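Local atomic coordinates of putative Nitroreductase (Anabaena variabilis ATCC 29413, PDB entry 3EO7), a protein that binds flavin mononucleotide and probably works as an oxidoreductase of the nitroreductase family. Residues 78-82 with 107-113; 100-104 with 188-192; 39-43 with 127-131. All blocks are in the same frame, centred on the assembly; numbering follows the deposited sequence.

Interaction 1. Residues 78-82 with 107-113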
# COMPACT_ATOMS: atom_id res chain seq x y z
N LEU A 78 -6.11 -4.71 14.29
CA LEU A 78 -5.29 -3.50 14.32
C LEU A 78 -3.82 -3.84 14.49
O LEU A 78 -2.95 -3.27 13.81
CB LEU A 78 -5.78 -2.54 15.38
CG LEU A 78 -7.12 -1.81 15.10
CD1 LEU A 78 -7.66 -1.15 16.39
CD2 LEU A 78 -6.90 -0.81 13.98
N PHE A 79 -3.54 -4.79 15.37
CA PHE A 79 -2.14 -5.15 15.66
C PHE A 79 -1.41 -5.75 14.45
O PHE A 79 -0.24 -5.44 14.18
CB PHE A 79 -2.04 -6.07 16.86
CG PHE A 79 -0.63 -6.28 17.29
CD1 PHE A 79 0.07 -5.21 17.88
CD2 PHE A 79 0.02 -7.47 17.03
CE1 PHE A 79 1.39 -5.36 18.24
CE2 PHE A 79 1.36 -7.62 17.40
CZ PHE A 79 2.04 -6.56 18.00
N ARG A 80 -2.10 -6.63 13.73
CA ARG A 80 -1.50 -7.27 12.58
C ARG A 80 -1.41 -6.27 11.44
O ARG A 80 -0.61 -6.44 10.54
CB ARG A 80 -2.32 -8.49 12.15
CG ARG A 80 -2.37 -9.67 13.16
CD ARG A 80 -1.19 -10.59 13.03
NE ARG A 80 -1.19 -11.62 14.08
CZ ARG A 80 -0.35 -11.67 15.13
NH1 ARG A 80 0.61 -10.78 15.33
NH2 ARG A 80 -0.47 -12.68 16.00
N SER A 81 -2.23 -5.21 11.46
CA SER A 81 -2.22 -4.19 10.41
C SER A 81 -1.09 -3.15 10.57
O SER A 81 -0.43 -2.81 9.60
CB SER A 81 -3.54 -3.43 10.33
OG SER A 81 -4.58 -4.28 9.87
N TYR A 82 -0.95 -2.61 11.78
CA TYR A 82 -0.04 -1.47 11.99
C TYR A 82 0.61 -1.45 13.35
O TYR A 82 1.10 -0.41 13.80
CB TYR A 82 -0.81 -0.19 11.73
CG TYR A 82 -0.04 1.01 11.26
CD1 TYR A 82 0.95 0.89 10.27
CD2 TYR A 82 -0.29 2.27 11.77
CE1 TYR A 82 1.65 2.01 9.79
CE2 TYR A 82 0.40 3.38 11.31
CZ TYR A 82 1.38 3.25 10.32
OH TYR A 82 2.07 4.36 9.85
N TYR A 107 6.82 6.29 8.52
CA TYR A 107 5.44 6.07 8.98
C TYR A 107 4.48 7.23 8.83
O TYR A 107 3.85 7.67 9.81
CB TYR A 107 5.42 5.50 10.43
CG TYR A 107 6.35 4.35 10.49
CD1 TYR A 107 6.04 3.16 9.84
CD2 TYR A 107 7.60 4.46 11.09
CE1 TYR A 107 6.94 2.09 9.82
CE2 TYR A 107 8.49 3.40 11.07
CZ TYR A 107 8.17 2.22 10.43
OH TYR A 107 9.09 1.19 10.37
N PRO A 108 4.30 7.71 7.59
CA PRO A 108 3.34 8.79 7.33
C PRO A 108 1.88 8.42 7.65
O PRO A 108 1.09 9.29 8.02
CB PRO A 108 3.52 9.06 5.81
CG PRO A 108 3.99 7.73 5.26
CD PRO A 108 4.93 7.23 6.35
N ALA A 109 1.53 7.14 7.57
CA ALA A 109 0.13 6.74 7.78
C ALA A 109 -0.30 6.76 9.24
O ALA A 109 0.48 6.44 10.14
CB ALA A 109 -0.14 5.33 7.17
N GLU A 110 -1.55 7.20 9.45
CA GLU A 110 -2.21 7.17 10.75
C GLU A 110 -3.51 6.41 10.55
O GLU A 110 -4.19 6.60 9.53
CB GLU A 110 -2.54 8.58 11.31
CG GLU A 110 -1.39 9.19 12.01
CD GLU A 110 -1.07 8.49 13.31
OE1 GLU A 110 -1.98 8.19 14.14
OE2 GLU A 110 0.14 8.30 13.55
N VAL A 111 -3.83 5.57 11.52
CA VAL A 111 -5.03 4.76 11.51
C VAL A 111 -6.03 5.29 12.50
O VAL A 111 -5.73 5.43 13.70
CB VAL A 111 -4.69 3.28 11.80
CG1 VAL A 111 -6.00 2.44 11.99
CG2 VAL A 111 -3.79 2.69 10.66
N TYR A 112 -7.24 5.53 12.00
CA TYR A 112 -8.36 5.91 12.83
C TYR A 112 -9.46 4.87 12.74
O TYR A 112 -9.60 4.22 11.72
CB TYR A 112 -8.94 7.24 12.36
CG TYR A 112 -7.98 8.38 12.50
CD1 TYR A 112 -7.04 8.64 11.53
CD2 TYR A 112 -8.01 9.19 13.63
CE1 TYR A 112 -6.11 9.67 11.67
CE2 TYR A 112 -7.10 10.22 13.79
CZ TYR A 112 -6.17 10.48 12.81
OH TYR A 112 -5.29 11.51 12.98
N VAL A 113 -10.24 4.75 13.80
CA VAL A 113 -11.45 3.95 13.78
C VAL A 113 -12.62 4.88 14.04
O VAL A 113 -12.61 5.69 15.00
CB VAL A 113 -11.45 2.82 14.83
CG1 VAL A 113 -12.81 2.12 14.87
CG2 VAL A 113 -10.34 1.79 14.55
O HOH W 1 3.13 4.52 7.25

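Interaction 2. Residues 100-104 with 188-192. With FMN (flavin mononucleotide), chain B.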
# COMPACT_ATOMS: atom_id res chain seq x y z
N ALA A 100 3.54 -2.84 8.89
CA ALA A 100 3.64 -2.32 7.54
C ALA A 100 5.04 -1.67 7.36
O ALA A 100 5.49 -0.95 8.25
CB ALA A 100 2.59 -1.25 7.29
N PRO A 101 5.70 -1.94 6.21
CA PRO A 101 6.97 -1.29 5.87
C PRO A 101 6.68 0.17 5.54
O PRO A 101 5.53 0.55 5.35
CB PRO A 101 7.45 -2.05 4.64
CG PRO A 101 6.16 -2.53 3.98
CD PRO A 101 5.25 -2.87 5.14
N SER A 102 7.71 0.99 5.51
CA SER A 102 7.55 2.42 5.18
C SER A 102 8.87 2.95 4.66
O SER A 102 9.93 2.67 5.26
CB SER A 102 7.17 3.24 6.42
OG SER A 102 7.33 4.64 6.22
N ALA A 103 8.79 3.67 3.54
CA ALA A 103 10.00 4.30 2.95
C ALA A 103 10.67 5.15 4.02
O ALA A 103 10.06 6.01 4.67
CB ALA A 103 9.60 5.15 1.75
N GLY A 104 11.96 4.87 4.25
CA GLY A 104 12.74 5.58 5.24
C GLY A 104 12.40 5.28 6.69
O GLY A 104 12.97 5.93 7.61
N ASP A 188 3.50 3.60 0.94
CA ASP A 188 3.46 3.18 2.36
C ASP A 188 2.02 2.83 2.77
O ASP A 188 1.76 1.83 3.44
CB ASP A 188 3.94 4.28 3.30
CG ASP A 188 5.44 4.52 3.27
OD1 ASP A 188 6.18 3.88 2.47
OD2 ASP A 188 5.88 5.39 4.06
N THR A 189 1.10 3.72 2.40
CA THR A 189 -0.29 3.54 2.72
C THR A 189 -0.83 2.29 2.05
O THR A 189 -1.53 1.52 2.69
CB THR A 189 -1.09 4.77 2.39
OG1 THR A 189 -0.62 5.88 3.19
CG2 THR A 189 -2.59 4.54 2.62
N GLY A 190 -0.48 2.04 0.78
CA GLY A 190 -0.91 0.83 0.09
C GLY A 190 -0.46 -0.43 0.80
O GLY A 190 -1.22 -1.38 0.88
N HIS A 191 0.76 -0.43 1.34
CA HIS A 191 1.25 -1.58 2.10
C HIS A 191 0.35 -1.83 3.32
O HIS A 191 -0.02 -2.99 3.61
CB HIS A 191 2.72 -1.41 2.56
CG HIS A 191 3.74 -1.75 1.50
ND1 HIS A 191 4.23 -3.02 1.34
CD2 HIS A 191 4.33 -0.99 0.55
CE1 HIS A 191 5.11 -3.02 0.34
NE2 HIS A 191 5.20 -1.80 -0.15
N LEU A 192 0.01 -0.76 4.03
CA LEU A 192 -0.92 -0.87 5.16
C LEU A 192 -2.29 -1.40 4.72
O LEU A 192 -2.88 -2.24 5.40
CB LEU A 192 -1.04 0.49 5.83
CG LEU A 192 -2.12 0.64 6.90
CD1 LEU A 192 -1.93 -0.39 8.02
CD2 LEU A 192 -1.99 2.08 7.45
N1 FMN B . 14.52 -0.29 1.78
C2 FMN B . 15.74 -0.07 1.15
O2 FMN B . 16.77 -0.57 1.59
N3 FMN B . 15.88 0.73 0.05
C4 FMN B . 14.82 1.40 -0.49
O4 FMN B . 14.98 1.96 -1.60
C4A FMN B . 13.58 1.21 0.10
N5 FMN B . 12.48 1.90 -0.37
C5A FMN B . 11.21 1.63 0.18
C6 FMN B . 10.06 2.22 -0.34
C7 FMN B . 8.80 1.98 0.21
C7M FMN B . 7.54 2.54 -0.46
C8 FMN B . 8.68 1.12 1.30
C8M FMN B . 7.33 0.67 1.82
C9 FMN B . 9.82 0.51 1.84
C9A FMN B . 11.09 0.77 1.28
N10 FMN B . 12.22 0.17 1.81
C10 FMN B . 13.44 0.37 1.23
C1' FMN B . 12.18 -0.57 3.14
C2' FMN B . 12.11 0.36 4.34
O2' FMN B . 13.42 0.88 4.63
C3' FMN B . 11.54 -0.42 5.53
O3' FMN B . 10.17 -0.76 5.28
C4' FMN B . 11.69 0.31 6.88
O4' FMN B . 13.10 0.51 7.20
C5' FMN B . 11.01 -0.48 7.98
O5' FMN B . 11.53 -1.78 8.10
P FMN B . 10.63 -3.06 7.95
O1P FMN B . 10.10 -3.10 6.52
O2P FMN B . 11.57 -4.23 8.24
O3P FMN B . 9.50 -3.02 8.94
O HOH W 2 3.14 2.04 5.94
O HOH W 3 7.75 7.41 3.86

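Interaction 3. Residues 39-43 with 127-131. With ACT (acetate ion), chain J.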
# COMPACT_ATOMS: atom_id res chain seq x y z
N PRO A 39 6.79 9.87 14.90
CA PRO A 39 5.73 9.34 14.03
C PRO A 39 4.53 8.76 14.79
O PRO A 39 4.04 7.68 14.48
CB PRO A 39 6.50 8.30 13.21
CG PRO A 39 7.45 7.74 14.19
CD PRO A 39 7.85 8.87 15.12
N PHE A 40 4.06 9.48 15.80
CA PHE A 40 2.89 9.08 16.56
C PHE A 40 2.14 10.36 16.89
O PHE A 40 2.77 11.41 17.07
CB PHE A 40 3.30 8.42 17.89
CG PHE A 40 4.35 7.34 17.77
CD1 PHE A 40 4.02 6.06 17.29
CD2 PHE A 40 5.67 7.60 18.11
CE1 PHE A 40 5.00 5.06 17.21
CE2 PHE A 40 6.63 6.62 18.00
CZ PHE A 40 6.29 5.35 17.53
N LYS A 41 0.82 10.28 17.06
CA LYS A 41 0.03 11.43 17.49
C LYS A 41 -0.25 11.39 18.99
O LYS A 41 -0.50 10.33 19.56
CB LYS A 41 -1.31 11.53 16.75
CG LYS A 41 -1.18 11.78 15.25
CD LYS A 41 -2.49 12.11 14.56
CE LYS A 41 -3.14 13.41 15.01
NZ LYS A 41 -4.25 13.84 14.09
N GLU A 42 -0.23 12.57 19.61
CA GLU A 42 -0.53 12.72 21.04
C GLU A 42 -1.91 13.30 21.23
O GLU A 42 -2.32 14.21 20.48
CB GLU A 42 0.45 13.68 21.71
CG GLU A 42 1.89 13.34 21.49
CD GLU A 42 2.31 12.08 22.22
OE1 GLU A 42 1.48 11.48 22.94
OE2 GLU A 42 3.50 11.71 22.07
N TYR A 43 -2.65 12.78 22.18
CA TYR A 43 -3.97 13.31 22.54
C TYR A 43 -3.97 13.68 24.02
O TYR A 43 -3.52 12.91 24.87
CB TYR A 43 -5.07 12.34 22.20
CG TYR A 43 -5.25 12.19 20.74
CD1 TYR A 43 -4.45 11.31 20.02
CD2 TYR A 43 -6.19 12.95 20.05
CE1 TYR A 43 -4.60 11.18 18.68
CE2 TYR A 43 -6.33 12.81 18.69
CZ TYR A 43 -5.51 11.93 18.02
OH TYR A 43 -5.66 11.79 16.68
N ASN A 127 -8.30 7.22 17.62
CA ASN A 127 -7.00 7.16 16.99
C ASN A 127 -6.29 5.90 17.49
O ASN A 127 -6.24 5.65 18.71
CB ASN A 127 -6.17 8.39 17.31
CG ASN A 127 -4.77 8.31 16.73
OD1 ASN A 127 -3.83 8.07 17.46
ND2 ASN A 127 -4.65 8.43 15.39
N TYR A 128 -5.71 5.16 16.58
CA TYR A 128 -4.92 3.97 16.93
C TYR A 128 -3.50 4.37 17.38
O TYR A 128 -2.74 4.95 16.64
CB TYR A 128 -4.87 2.95 15.77
CG TYR A 128 -4.02 1.74 16.17
CD1 TYR A 128 -4.40 0.93 17.25
CD2 TYR A 128 -2.83 1.46 15.52
CE1 TYR A 128 -3.58 -0.12 17.68
CE2 TYR A 128 -2.03 0.38 15.90
CZ TYR A 128 -2.40 -0.39 16.99
OH TYR A 128 -1.58 -1.42 17.34
N GLN A 129 -3.17 4.03 18.61
CA GLN A 129 -1.87 4.34 19.20
C GLN A 129 -0.97 3.10 19.11
O GLN A 129 -1.12 2.16 19.89
CB GLN A 129 -2.08 4.72 20.65
CG GLN A 129 -2.78 6.04 20.83
CD GLN A 129 -1.83 7.19 20.63
OE1 GLN A 129 -0.75 7.21 21.21
NE2 GLN A 129 -2.22 8.15 19.80
N CYS A 130 -0.07 3.10 18.14
CA CYS A 130 0.88 2.02 17.91
C CYS A 130 1.74 1.77 19.14
O CYS A 130 2.03 0.62 19.46
CB CYS A 130 1.81 2.38 16.72
SG CYS A 130 0.99 2.54 15.12
N ARG A 131 2.11 2.82 19.85
CA ARG A 131 3.04 2.68 20.99
C ARG A 131 2.53 1.84 22.14
O ARG A 131 3.31 1.17 22.81
CB ARG A 131 3.45 4.05 21.53
CG ARG A 131 4.45 4.75 20.64
CD ARG A 131 4.61 6.18 21.14
NE ARG A 131 3.32 6.85 20.97
CZ ARG A 131 3.04 8.08 21.36
NH1 ARG A 131 3.98 8.83 21.93
NH2 ARG A 131 1.80 8.55 21.16
C ACT J . -1.70 10.08 24.24
O ACT J . -1.67 9.56 23.09
OXT ACT J . -0.79 10.91 24.49
CH3 ACT J . -2.74 9.77 25.27
O HOH W 4 -1.06 7.94 16.62

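Interaction 1. Residues 78-82 with 107-113
Leu78, near the end of helix 66-82, sets its CD2 methyl 3.9 Å from CG1 of Val111, and here begins the apolar centre of a helix packed on the antiparallel sheet of a nitroreductase-type α+β fold. The short helical and strand segments run nearly antiparallel, at 163°, with their axes 10.9 Å apart at closest approach, so side chains rather than backbones fill the interval. The same Leu78 methyl reaches, more loosely, CG2 of Val113, while Val111 divides its two branches between the helix residues: CG1 serves Leu78, and CG2 lies obliquely against the Tyr82 ring, 3.7 Å from CD2.

Moving outward, Tyr82 illustrates how an aromatic residue can carry a polar group through an apolar layer. With CG anti to the backbone N (chi1 -153°), the ring reaches over from the helix to the strand, and its hydroxyl arrives at Ala109. The hydroxyl donates to Ala109 O at 2.6 Å, a short bond in which the oxygen lies at the ring edge and the donor stands above the carbonyl plane. A water donates a hydrogen bond to Tyr82 OH at 2.8 Å and accepts one from Ala109 N, so phenol and water together satisfy both polar backbone atoms of one buried strand residue. A phenylalanine here would probably still pack on Val111 but leave Ala109 O and the buried water without their shared partner.

Beyond the hydroxyl the contact meets the flavin pocket, to which Tyr107 belongs. Strand 109-115 is itself hydrogen-bonded along its two edges to strands 124-129 and 162-169. Tyr107 presents its ring edge and CB to the phenol, with its CB 3.6 Å from Tyr82 OH.

Interaction 2. Residues 100-104 with 188-192
Asp188 grips the loop 100-104 with both carboxylate oxygens, joining helix 181-202 to a wall of the FMN pocket of this nitroreductase-type fold. With CG anti to its carbonyl carbon (chi1 -73°), it turns the carboxylate onto two successive residues. Asp188 OD1 takes the N-H of Ala103 at 2.8 Å on its syn side, in a nearly straight bond (172°). OD2 is met from above the carboxylate plane by Ser102 OG at 2.7 Å, and that hydroxyl in turn accepts the backbone N-H of Tyr107. Water closes the grip twice: one molecule donates to both Asp188 OD2 and Ala103 O, another to both Asp188 O and Pro101 O.

The loop so fixed faces the cofactor, where Ser102 N donates to the ribityl oxygen FMN O3' at 3.0 Å. The carboxylate, itself lining the pocket with Asp188 OD1 3.5 Å from FMN C8M, thus helps position the backbone that binds the ribityl chain.

One turn along the helix, His191 offers a ring face to Pro101, whose CG makes a CH-pi contact 3.7 Å from the ring centroid. The imidazole nitrogens are engaged outside the contact, ND1 by Gln465 and NE2 by Tyr503, which would fix the ring's rotation, while CD2 lies 3.7 Å from the flavin methyl C8M.

Leu192 ends the series: its backbone and CB receive the methyl of Ala100, whose CB stands 4.1 Å from Leu192 CA.

Interaction 3. Residues 39-43 with 127-131
Phe40 and Arg131 meet in a partly buried, mixed polar and aromatic contact that lays the loop before strand 47-50 across the end of strand 124-129. Arg131 CG sits over the centre of the Phe40 ring, 3.5 Å from the centroid, as a CH-pi contact, while Pro39 CG lies over the opposite face, toward its rim. A bend at chi3 (-64°) then brings the guanidinium plane within 6° of the ring plane, its face over Phe40 CB. Thus levelled, Arg131 NH1 forms a salt bridge with Glu42 OE2 at 2.9 Å, and NH2 adds only a weak bond to OE1. NH2 also donates to a lone pair of Gln129 OE1, which holds the two side chains together.

The Gln129 amide is the polar hub: its NE2 donates to Lys41 O at 2.8 Å, almost straight (172°), and to Asn127 OD1. Tyr43 completes the set, its CE1 3.4 Å from Asn127 OD1.

Around it, Tyr43 stacks on Tyr138 of strand 134-139, the Lys41 ammonium reaches across to Tyr112 and Glu229, and Phe40 and Cys130 both rest on Arg98 of strand 93-98.

Overall arrangement
From the N terminus, residues 39-43 open the wider of two nested loops, closed by interaction 3 at 127-131. Inside it, helix 66-82 ends at 78-82, and interaction 1 closes the shorter loop at 107-113. Segment 100-104 lies within both, but its partner, 188-192, follows both, so interaction 2 crosses the other two. Interactions 1 and 3 meet on neighbouring strands 109-115 and 124-129, where Val111 O bonds to Tyr128 N. Interactions 1 and 2 touch where Leu192 packs against Ser81, whereas 2 and 3 remain about 8 Å apart at their nearest atoms. Together they tie a peripheral loop, the sheet, helices 66-82 and 181-202 and the FMN pocket.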